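Local coordinates for long form salivary protein D7L (PDB 6MT7) that binds and sequesters cysteinyl leukotrienes and a thromboxane A2 analogue, thereby modulating blood feeding by sand flies and inhibiting platelet aggregation induced by low concentrations of collagen, at residues Trp34-Asp39 and Asn103-Asn108; Thr138-Phe143 and Ala162-Leu167; Cys156-Ser161 and Met209-Glu214. All coordinates share one frame; numbering follows the deposited sequence.

Interaction 1 (Trp34-Asp39 and Asn103-Asn108); sequences WNLPND and NFFNNN. With TRT (fragment of triton X-100), chain C.
The phenyl ring of Phe105 carries Leu36 on one face and meets Trp34 at its edge. Leu36 CD1 lies nearly over the ring centre, 3.7 Å from the centroid of Phe105 and 12° off the ring normal, a well-centred CH-pi contact. At the rim, Phe105 CZ approaches the backbone O of Trp34 at 3.5 Å, and Phe105 CE1 reaches the edge of the indole at CE3 (3.8 Å). The two aromatic side chains cross at about a right angle. One face of the Trp34 indole is occupied by the Triton X-100 fragment, whose C16 sits above it, offset toward the rim. With CG anti to the backbone N (chi1 173°), Phe105 extends from helix 94-106 into the pocket and brings CE1 to 3.5 Å from the fragment's aromatic carbon C14. Leu36 CD1 also touches methyl C8 of the fragment, at 3.7 Å. Behind this apolar surface, water 1 accepts from Leu36 N at 2.9 Å and donates to Asn106 OD1, tying the loop to the helix. Leu36 O is hydrogen-bonded to Tyr98 OH and accepts from water 2, which Asn106 ND2 reaches only weakly. The N and O of Leu36 are thus satisfied behind a largely apolar wall, which suits a pocket for lipid mediators; Trp34 is, by similarity, part of the leukotriene C4 site.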
loop_
_atom_site.group_PDB
_atom_site.type_symbol
_atom_site.label_atom_id
_atom_site.label_comp_id
_atom_site.label_asym_id
_atom_site.label_seq_id
_atom_site.Cartn_x
_atom_site.Cartn_y
_atom_site.Cartn_z
ATOM N N TRP A 34 4.821 -13.373 10.713
ATOM C CA TRP A 34 4.057 -14.017 9.639
ATOM C C TRP A 34 3.104 -15.063 10.204
ATOM O O TRP A 34 2.968 -16.168 9.672
ATOM C CB TRP A 34 4.991 -14.605 8.583
ATOM C CG TRP A 34 5.688 -13.492 7.862
ATOM C CD1 TRP A 34 6.817 -12.829 8.260
ATOM C CD2 TRP A 34 5.258 -12.866 6.658
ATOM N NE1 TRP A 34 7.130 -11.847 7.351
ATOM C CE2 TRP A 34 6.181 -11.841 6.364
ATOM C CE3 TRP A 34 4.182 -13.076 5.790
ATOM C CZ2 TRP A 34 6.066 -11.038 5.234
ATOM C CZ3 TRP A 34 4.066 -12.269 4.671
ATOM C CH2 TRP A 34 4.999 -11.261 4.407
ATOM N N ASN A 35 2.448 -14.699 11.299
ATOM C CA ASN A 35 1.394 -15.495 11.911
ATOM C C ASN A 35 0.156 -14.618 11.991
ATOM O O ASN A 35 0.236 -13.484 12.472
ATOM C CB ASN A 35 1.818 -15.980 13.305
ATOM C CG ASN A 35 0.736 -16.773 14.000
ATOM O OD1 ASN A 35 -0.053 -17.461 13.352
ATOM N ND2 ASN A 35 0.689 -16.685 15.326
ATOM N N LEU A 36 -0.988 -15.138 11.527
ATOM C CA LEU A 36 -2.211 -14.349 11.389
ATOM C C LEU A 36 -3.316 -14.998 12.210
ATOM O O LEU A 36 -4.112 -15.787 11.676
ATOM C CB LEU A 36 -2.634 -14.233 9.924
ATOM C CG LEU A 36 -1.641 -13.542 8.996
ATOM C CD1 LEU A 36 -2.188 -13.555 7.570
ATOM C CD2 LEU A 36 -1.354 -12.118 9.446
ATOM N N PRO A 37 -3.407 -14.685 13.500
ATOM C CA PRO A 37 -4.390 -15.355 14.359
ATOM C C PRO A 37 -5.822 -15.005 13.997
ATOM O O PRO A 37 -6.119 -13.993 13.358
ATOM C CB PRO A 37 -4.044 -14.838 15.768
ATOM C CG PRO A 37 -2.616 -14.346 15.663
ATOM C CD PRO A 37 -2.523 -13.793 14.267
ATOM N N ASN A 38 -6.731 -15.867 14.460
ATOM C CA ASN A 38 -8.158 -15.727 14.160
ATOM C C ASN A 38 -8.812 -14.778 15.165
ATOM O O ASN A 38 -9.570 -15.174 16.054
ATOM C CB ASN A 38 -8.827 -17.096 14.152
ATOM C CG ASN A 38 -10.281 -17.040 13.719
ATOM O OD1 ASN A 38 -10.702 -16.110 13.034
ATOM N ND2 ASN A 38 -11.056 -18.056 14.111
ATOM N N ASP A 39 -8.506 -13.490 15.006
ATOM C CA ASP A 39 -9.168 -12.463 15.804
ATOM C C ASP A 39 -9.542 -11.285 14.916
ATOM O O ASP A 39 -9.042 -11.136 13.803
ATOM C CB ASP A 39 -8.329 -12.003 17.025
ATOM C CG ASP A 39 -6.919 -11.530 16.673
ATOM O OD1 ASP A 39 -6.754 -10.672 15.773
ATOM O OD2 ASP A 39 -5.971 -11.978 17.354
ATOM N N ASN A 103 -6.324 -20.058 4.808
ATOM C CA ASN A 103 -5.681 -21.324 4.452
ATOM C C ASN A 103 -4.709 -21.139 3.293
ATOM O O ASN A 103 -3.650 -21.773 3.255
ATOM C CB ASN A 103 -6.723 -22.383 4.088
ATOM C CG ASN A 103 -7.366 -23.001 5.306
ATOM O OD1 ASN A 103 -6.778 -23.026 6.385
ATOM N ND2 ASN A 103 -8.577 -23.513 5.135
ATOM N N PHE A 104 -5.072 -20.297 2.324
ATOM C CA PHE A 104 -4.148 -19.959 1.246
ATOM C C PHE A 104 -2.852 -19.389 1.807
ATOM O O PHE A 104 -1.754 -19.762 1.372
ATOM C CB PHE A 104 -4.837 -18.972 0.306
ATOM C CG PHE A 104 -3.956 -18.405 -0.765
ATOM C CD1 PHE A 104 -3.623 -19.156 -1.876
ATOM C CD2 PHE A 104 -3.501 -17.101 -0.681
ATOM C CE1 PHE A 104 -2.834 -18.611 -2.872
ATOM C CE2 PHE A 104 -2.707 -16.561 -1.672
ATOM C CZ PHE A 104 -2.376 -17.316 -2.761
ATOM N N PHE A 105 -2.960 -18.509 2.800
ATOM C CA PHE A 105 -1.768 -17.982 3.461
ATOM C C PHE A 105 -1.022 -19.081 4.210
ATOM O O PHE A 105 0.177 -19.308 3.985
ATOM C CB PHE A 105 -2.150 -16.860 4.432
ATOM C CG PHE A 105 -0.991 -16.395 5.254
ATOM C CD1 PHE A 105 -0.025 -15.570 4.690
ATOM C CD2 PHE A 105 -0.824 -16.843 6.553
ATOM C CE1 PHE A 105 1.076 -15.165 5.420
ATOM C CE2 PHE A 105 0.270 -16.442 7.301
ATOM C CZ PHE A 105 1.223 -15.596 6.732
ATOM N N ASN A 106 -1.723 -19.778 5.106
ATOM C CA ASN A 106 -1.063 -20.742 5.978
ATOM C C ASN A 106 -0.387 -21.848 5.190
ATOM O O ASN A 106 0.625 -22.390 5.638
ATOM C CB ASN A 106 -2.062 -21.368 6.945
ATOM C CG ASN A 106 -2.442 -20.448 8.077
ATOM O OD1 ASN A 106 -1.675 -19.569 8.460
ATOM N ND2 ASN A 106 -3.630 -20.668 8.648
ATOM N N ASN A 107 -0.944 -22.221 4.041
ATOM C CA ASN A 107 -0.440 -23.350 3.274
ATOM C C ASN A 107 0.632 -22.952 2.269
ATOM O O ASN A 107 1.180 -23.822 1.585
ATOM C CB ASN A 107 -1.597 -24.050 2.538
ATOM C CG ASN A 107 -2.635 -24.619 3.492
ATOM O OD1 ASN A 107 -2.368 -24.782 4.681
ATOM N ND2 ASN A 107 -3.830 -24.938 2.970
ATOM N N ASN A 108 0.951 -21.664 2.162
ATOM C CA ASN A 108 1.930 -21.228 1.178
ATOM C C ASN A 108 2.800 -20.108 1.709
ATOM O O ASN A 108 3.237 -19.254 0.933
ATOM C CB ASN A 108 1.242 -20.759 -0.101
ATOM C CG ASN A 108 0.413 -21.844 -0.725
ATOM O OD1 ASN A 108 0.949 -22.717 -1.393
ATOM N ND2 ASN A 108 -0.893 -21.815 -0.491
HETATM C C25 TRT C . 9.088 -3.634 11.541
HETATM O O24 TRT C . 8.728 -4.128 10.255
HETATM C C23 TRT C . 7.825 -5.233 10.302
HETATM C C22 TRT C . 7.248 -5.401 8.902
HETATM O O21 TRT C . 6.482 -6.599 8.767
HETATM C C20 TRT C . 6.052 -6.703 7.414
HETATM C C19 TRT C . 5.391 -8.051 7.194
HETATM O O18 TRT C . 4.011 -7.954 7.537
HETATM C C17 TRT C . 3.645 -9.050 8.348
HETATM C C16 TRT C . 2.810 -10.038 7.560
HETATM O O15 TRT C . 1.446 -9.609 7.485
HETATM C C12 TRT C . 0.634 -10.123 6.490
HETATM C C13 TRT C . 0.904 -11.368 5.933
HETATM C C14 TRT C . 0.084 -11.887 4.924
HETATM C C11 TRT C . -0.458 -9.394 6.035
HETATM C C10 TRT C . -1.276 -9.911 5.035
HETATM C C9 TRT C . -1.015 -11.153 4.470
HETATM C C6 TRT C . -1.916 -11.670 3.386
HETATM C C8 TRT C . -2.833 -12.694 4.045
HETATM C C7 TRT C . -2.794 -10.537 2.866
HETATM C C5 TRT C . -1.097 -12.384 2.287
HETATM C C1 TRT C . -0.216 -11.633 1.262
HETATM C C2 TRT C . 0.613 -10.480 1.816
HETATM C C4 TRT C . 0.755 -12.652 0.680
HETATM C C3 TRT C . -1.000 -11.099 0.071
HETATM O O HOH W 1 -1.187 -17.808 10.494
HETATM O O HOH W 2 -3.911 -18.851 11.469
#

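Interaction 2 (Thr138-Phe143 and Ala162-Leu167); sequences TKISDF and AYYYRL
The first turn of helix 140-144 packs against the C-terminal end of helix 159-164, where a Schellman motif with Arg166 at positive phi finishes the helix. Ile140 and Tyr164 mark the nearest backbone approach, their CA atoms 6.6 Å apart. Ile140 is the wedge between two tyrosines: its CG1 meets Tyr164 CB at 3.5 Å, while its terminal CD1 reaches Tyr165 CD1 at the same distance. The second branch, CG2, also lies against both, touching Tyr164 CB and Tyr165 CE1. Because CG1 is anti to the carbonyl carbon (chi1 -73°) and the chain then extends, CD1 is carried across to the ring of Tyr165. One turn on, Phe143 comes obliquely to the far end of Tyr164, its CE2 3.8 Å from Tyr164 OH, with centroids 5.7 Å apart and planes at 79°. Tyr163 CD2 lies 3.6 Å above the centre of one face of the Tyr164 ring. The start of helix 140-144 is held by a hydrogen bond between Ile140 N and Ser228 OG. Within the helix end, Arg166 NH1 returns to Tyr164 O at 3.1 Å, the acceptor lying close to the guanidinium plane; the same nitrogen bonds to Tyr231 OH, and NH2 forms a salt bridge with Asp9. The direct contact is made mostly by hydrocarbon and ring atoms, with two polar groups satisfied around it: the hydroxyl of the buried Tyr164 is hydrogen-bonded to the backbone N of Lys134, and the Arg166 guanidinium fastens the helix end to the N- and C-terminal regions of the chain.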
loop_
_atom_site.group_PDB
_atom_site.type_symbol
_atom_site.label_atom_id
_atom_site.label_comp_id
_atom_site.label_asym_id
_atom_site.label_seq_id
_atom_site.Cartn_x
_atom_site.Cartn_y
_atom_site.Cartn_z
ATOM N N THR A 138 15.369 6.127 4.742
ATOM C CA THR A 138 15.425 7.490 4.233
ATOM C C THR A 138 14.030 8.105 4.253
ATOM O O THR A 138 13.053 7.453 3.870
ATOM C CB THR A 138 15.988 7.507 2.812
ATOM O OG1 THR A 138 17.356 7.069 2.844
ATOM C CG2 THR A 138 15.925 8.908 2.206
ATOM N N LYS A 139 13.946 9.358 4.697
ATOM C CA LYS A 139 12.666 10.053 4.729
ATOM C C LYS A 139 12.221 10.448 3.326
ATOM O O LYS A 139 13.035 10.735 2.444
ATOM C CB LYS A 139 12.748 11.303 5.606
ATOM C CG LYS A 139 12.923 11.007 7.080
ATOM C CD LYS A 139 12.400 12.145 7.951
ATOM C CE LYS A 139 13.090 13.453 7.636
ATOM N NZ LYS A 139 12.706 14.516 8.613
ATOM N N ILE A 140 10.899 10.474 3.134
ATOM C CA ILE A 140 10.327 10.928 1.871
ATOM C C ILE A 140 10.843 12.319 1.517
ATOM O O ILE A 140 11.251 12.573 0.378
ATOM C CB ILE A 140 8.789 10.900 1.949
ATOM C CG1 ILE A 140 8.307 9.448 1.896
ATOM C CG2 ILE A 140 8.185 11.735 0.826
ATOM C CD1 ILE A 140 6.860 9.251 2.282
ATOM N N SER A 141 10.842 13.238 2.486
ATOM C CA SER A 141 11.280 14.599 2.175
ATOM C C SER A 141 12.721 14.605 1.683
ATOM O O SER A 141 13.042 15.265 0.688
ATOM C CB SER A 141 11.145 15.523 3.391
ATOM O OG SER A 141 11.764 14.994 4.550
ATOM N N ASP A 142 13.598 13.856 2.350
ATOM C CA ASP A 142 15.006 13.863 1.964
ATOM C C ASP A 142 15.212 13.219 0.599
ATOM O O ASP A 142 16.024 13.701 -0.203
ATOM C CB ASP A 142 15.838 13.169 3.044
ATOM C CG ASP A 142 15.891 13.972 4.330
ATOM O OD1 ASP A 142 15.985 15.216 4.240
ATOM O OD2 ASP A 142 15.826 13.374 5.428
ATOM N N PHE A 143 14.468 12.151 0.300
ATOM C CA PHE A 143 14.610 11.495 -0.996
ATOM C C PHE A 143 14.030 12.354 -2.110
ATOM O O PHE A 143 14.637 12.502 -3.180
ATOM C CB PHE A 143 13.925 10.126 -0.981
ATOM C CG PHE A 143 13.999 9.403 -2.301
ATOM C CD1 PHE A 143 15.159 8.729 -2.671
ATOM C CD2 PHE A 143 12.926 9.408 -3.175
ATOM C CE1 PHE A 143 15.244 8.067 -3.887
ATOM C CE2 PHE A 143 12.999 8.749 -4.398
ATOM C CZ PHE A 143 14.163 8.074 -4.753
ATOM N N ALA A 162 3.989 13.402 -3.080
ATOM C CA ALA A 162 2.608 12.925 -3.150
ATOM C C ALA A 162 2.550 11.444 -3.490
ATOM O O ALA A 162 1.664 10.724 -3.008
ATOM C CB ALA A 162 1.817 13.737 -4.174
ATOM N N TYR A 163 3.477 10.971 -4.330
ATOM C CA TYR A 163 3.519 9.545 -4.632
ATOM C C TYR A 163 3.887 8.735 -3.385
ATOM O O TYR A 163 3.214 7.754 -3.048
ATOM C CB TYR A 163 4.506 9.256 -5.776
ATOM C CG TYR A 163 4.714 7.768 -5.926
ATOM C CD1 TYR A 163 3.782 6.985 -6.591
ATOM C CD2 TYR A 163 5.813 7.133 -5.342
ATOM C CE1 TYR A 163 3.934 5.618 -6.683
ATOM C CE2 TYR A 163 5.967 5.762 -5.417
ATOM C CZ TYR A 163 5.028 5.009 -6.095
ATOM O OH TYR A 163 5.174 3.643 -6.188
ATOM N N TYR A 164 4.942 9.133 -2.670
ATOM C CA TYR A 164 5.381 8.298 -1.557
ATOM C C TYR A 164 4.447 8.393 -0.356
ATOM O O TYR A 164 4.372 7.448 0.440
ATOM C CB TYR A 164 6.823 8.647 -1.176
ATOM C CG TYR A 164 7.780 7.970 -2.123
ATOM C CD1 TYR A 164 8.044 6.610 -2.018
ATOM C CD2 TYR A 164 8.362 8.670 -3.163
ATOM C CE1 TYR A 164 8.904 5.972 -2.901
ATOM C CE2 TYR A 164 9.215 8.041 -4.056
ATOM C CZ TYR A 164 9.480 6.694 -3.921
ATOM O OH TYR A 164 10.331 6.071 -4.810
ATOM N N TYR A 165 3.722 9.502 -0.208
ATOM C CA TYR A 165 2.632 9.550 0.763
ATOM C C TYR A 165 1.410 8.763 0.303
ATOM O O TYR A 165 0.458 8.628 1.076
ATOM C CB TYR A 165 2.199 10.987 1.024
ATOM C CG TYR A 165 3.240 11.867 1.666
ATOM C CD1 TYR A 165 4.133 11.370 2.607
ATOM C CD2 TYR A 165 3.308 13.215 1.339
ATOM C CE1 TYR A 165 5.088 12.210 3.204
ATOM C CE2 TYR A 165 4.251 14.055 1.919
ATOM C CZ TYR A 165 5.134 13.551 2.843
ATOM O OH TYR A 165 6.062 14.409 3.407
ATOM N N ARG A 166 1.425 8.245 -0.929
ATOM C CA ARG A 166 0.299 7.524 -1.520
ATOM C C ARG A 166 -0.962 8.382 -1.538
ATOM O O ARG A 166 -2.075 7.909 -1.285
ATOM C CB ARG A 166 0.053 6.177 -0.833
ATOM C CG ARG A 166 0.836 5.024 -1.489
ATOM C CD ARG A 166 2.337 5.154 -1.204
ATOM N NE ARG A 166 3.120 4.062 -1.790
ATOM C CZ ARG A 166 4.425 3.885 -1.581
ATOM N NH1 ARG A 166 5.108 4.723 -0.805
ATOM N NH2 ARG A 166 5.056 2.855 -2.132
ATOM N N LEU A 167 -0.786 9.663 -1.866
ATOM C CA LEU A 167 -1.924 10.475 -2.274
ATOM C C LEU A 167 -2.296 10.196 -3.725
ATOM O O LEU A 167 -3.477 10.270 -4.085
ATOM C CB LEU A 167 -1.613 11.960 -2.085
ATOM C CG LEU A 167 -1.130 12.330 -0.678
ATOM C CD1 LEU A 167 -0.814 13.820 -0.578
ATOM C CD2 LEU A 167 -2.159 11.921 0.355
#

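Interaction 3 (Cys156-Ser161 and Met209-Glu214); sequences CQHACS and MYNCVE
His158 lays its imidazole flat on the phenol ring of Tyr210. Its CB stands 3.9 Å from the Tyr210 centroid in a CH-pi contact, 28° off the ring normal. Next, CG lies over the bond between Tyr210 CG and CD1. Along one side of the imidazole, ND1 is placed over the phenol ring, and CE1 comes to 3.3 Å from Tyr210 CE1. Along the other, CD2 meets Tyr210 CD1, while NE2 approaches Asn211 OD1 at 3.4 Å, with the amide nearly perpendicular to the imidazole. The result is an offset stack with centroids 3.6 Å apart and planes only 4° from parallel. On its opposite face the imidazole is covered by Gln157 CB. Tyr210 reaches this position with CG anti to its backbone N (chi1 -176°), and Ser161, whose OG is hydrogen-bonded to Glu150, makes a looser contact through CB with Tyr210 CE2 at 4.1 Å. The backbone leading into the stack is held by the Asp207 carboxylate, which accepts from the N atoms of Gln157 and His158, and disulfides Cys156-Cys203 and Cys160-Cys144 fasten the 156-161 segment to helices 203-216 and 140-144. Tyr210 also packs on Leu221, so the stack lies where the start of helix 159-164 and helix 203-216 meet, with helix 220-227 beside them.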
loop_
_atom_site.group_PDB
_atom_site.type_symbol
_atom_site.label_atom_id
_atom_site.label_comp_id
_atom_site.label_asym_id
_atom_site.label_seq_id
_atom_site.Cartn_x
_atom_site.Cartn_y
_atom_site.Cartn_z
ATOM N N CYS A 156 6.297 21.161 -11.101
ATOM C CA CYS A 156 5.527 20.868 -9.904
ATOM C C CYS A 156 6.354 21.099 -8.645
ATOM O O CYS A 156 7.559 21.363 -8.689
ATOM C CB CYS A 156 4.994 19.443 -9.955
ATOM S SG CYS A 156 3.586 19.318 -11.066
ATOM N N GLN A 157 5.677 21.000 -7.501
ATOM C CA GLN A 157 6.316 21.232 -6.219
ATOM C C GLN A 157 6.299 20.030 -5.292
ATOM O O GLN A 157 7.100 19.992 -4.352
ATOM C CB GLN A 157 5.654 22.415 -5.502
ATOM C CG GLN A 157 6.067 23.768 -6.060
ATOM C CD GLN A 157 4.938 24.774 -6.027
ATOM O OE1 GLN A 157 4.405 25.158 -7.067
ATOM N NE2 GLN A 157 4.567 25.212 -4.826
ATOM N N HIS A 158 5.421 19.052 -5.529
ATOM C CA HIS A 158 5.232 17.931 -4.611
ATOM C C HIS A 158 4.996 16.626 -5.359
ATOM O O HIS A 158 4.306 15.731 -4.849
ATOM C CB HIS A 158 4.050 18.184 -3.667
ATOM C CG HIS A 158 4.041 19.552 -3.060
ATOM N ND1 HIS A 158 4.939 19.942 -2.090
ATOM C CD2 HIS A 158 3.240 20.622 -3.283
ATOM C CE1 HIS A 158 4.695 21.193 -1.744
ATOM N NE2 HIS A 158 3.665 21.627 -2.450
ATOM N N ALA A 159 5.553 16.499 -6.562
ATOM C CA ALA A 159 5.229 15.356 -7.409
ATOM C C ALA A 159 5.723 14.050 -6.802
ATOM O O ALA A 159 5.016 13.033 -6.830
ATOM C CB ALA A 159 5.827 15.551 -8.798
ATOM N N CYS A 160 6.937 14.058 -6.266
ATOM C CA CYS A 160 7.516 12.865 -5.669
ATOM C C CYS A 160 6.886 12.587 -4.310
ATOM O O CYS A 160 6.490 11.452 -4.023
ATOM C CB CYS A 160 9.038 13.055 -5.565
ATOM S SG CYS A 160 9.986 11.759 -4.730
ATOM N N SER A 161 6.765 13.625 -3.475
ATOM C CA SER A 161 6.233 13.449 -2.126
ATOM C C SER A 161 4.815 12.901 -2.159
ATOM O O SER A 161 4.458 12.024 -1.361
ATOM C CB SER A 161 6.259 14.780 -1.374
ATOM O OG SER A 161 7.562 15.077 -0.911
HETATM N N MSE A 209 -3.486 17.377 -4.612
HETATM C CA MSE A 209 -3.706 16.505 -3.460
HETATM C C MSE A 209 -2.881 16.920 -2.252
HETATM O O MSE A 209 -3.392 17.006 -1.133
HETATM C CB MSE A 209 -3.412 15.034 -3.815
HETATM C CG MSE A 209 -4.379 14.474 -4.854
HETATM SE SE MSE A 209 -6.130 14.115 -4.035
HETATM C CE MSE A 209 -5.523 13.001 -2.594
ATOM N N TYR A 210 -1.595 17.171 -2.493
ATOM C CA TYR A 210 -0.702 17.582 -1.415
ATOM C C TYR A 210 -1.216 18.843 -0.731
ATOM O O TYR A 210 -1.367 18.883 0.497
ATOM C CB TYR A 210 0.708 17.793 -1.982
ATOM C CG TYR A 210 1.774 18.124 -0.957
ATOM C CD1 TYR A 210 1.889 19.408 -0.429
ATOM C CD2 TYR A 210 2.681 17.157 -0.531
ATOM C CE1 TYR A 210 2.862 19.711 0.516
ATOM C CE2 TYR A 210 3.660 17.458 0.402
ATOM C CZ TYR A 210 3.744 18.733 0.920
ATOM O OH TYR A 210 4.721 19.023 1.844
ATOM N N ASN A 211 -1.482 19.892 -1.515
ATOM C CA ASN A 211 -1.893 21.166 -0.936
ATOM C C ASN A 211 -3.247 21.059 -0.254
ATOM O O ASN A 211 -3.486 21.733 0.755
ATOM C CB ASN A 211 -1.923 22.243 -2.016
ATOM C CG ASN A 211 -0.540 22.567 -2.546
ATOM O OD1 ASN A 211 0.444 22.462 -1.821
ATOM N ND2 ASN A 211 -0.460 22.950 -3.811
ATOM N N CYS A 212 -4.134 20.213 -0.783
ATOM C CA CYS A 212 -5.461 20.063 -0.192
ATOM C C CYS A 212 -5.392 19.350 1.151
ATOM O O CYS A 212 -6.053 19.766 2.113
ATOM C CB CYS A 212 -6.385 19.310 -1.151
ATOM S SG CYS A 212 -8.060 19.044 -0.518
ATOM N N VAL A 213 -4.602 18.277 1.239
ATOM C CA VAL A 213 -4.459 17.576 2.511
ATOM C C VAL A 213 -3.818 18.498 3.542
ATOM O O VAL A 213 -4.261 18.573 4.693
ATOM C CB VAL A 213 -3.649 16.275 2.325
ATOM C CG1 VAL A 213 -3.257 15.682 3.681
ATOM C CG2 VAL A 213 -4.448 15.244 1.514
ATOM N N GLU A 214 -2.780 19.232 3.135
ATOM C CA GLU A 214 -2.096 20.119 4.069
ATOM C C GLU A 214 -3.017 21.222 4.566
ATOM O O GLU A 214 -2.918 21.639 5.726
ATOM C CB GLU A 214 -0.861 20.717 3.404
ATOM C CG GLU A 214 0.048 21.460 4.367
ATOM C CD GLU A 214 1.364 21.858 3.725
ATOM O OE1 GLU A 214 1.341 22.377 2.587
ATOM O OE2 GLU A 214 2.417 21.639 4.357
#

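Overall arrangement
Interaction 1 stands apart from the others, its centre about 31 Å from that of interaction 2 and about 37 Å from that of interaction 3, on the opposite side of the chain's centre. It lines the ligand pocket, whereas interactions 2 and 3 pack helices and share helix 159-164, with centres about 10 Å apart. They meet directly through Tyr165 against Tyr210 and Ile140 against Ser161. Interactions 1 and 2 are buried and mainly hydrocarbon and aromatic, but the first includes a bound ligand and bridging waters. Interaction 3 is only partly buried; it relies on a flat histidine-tyrosine stack in a region braced by disulfides.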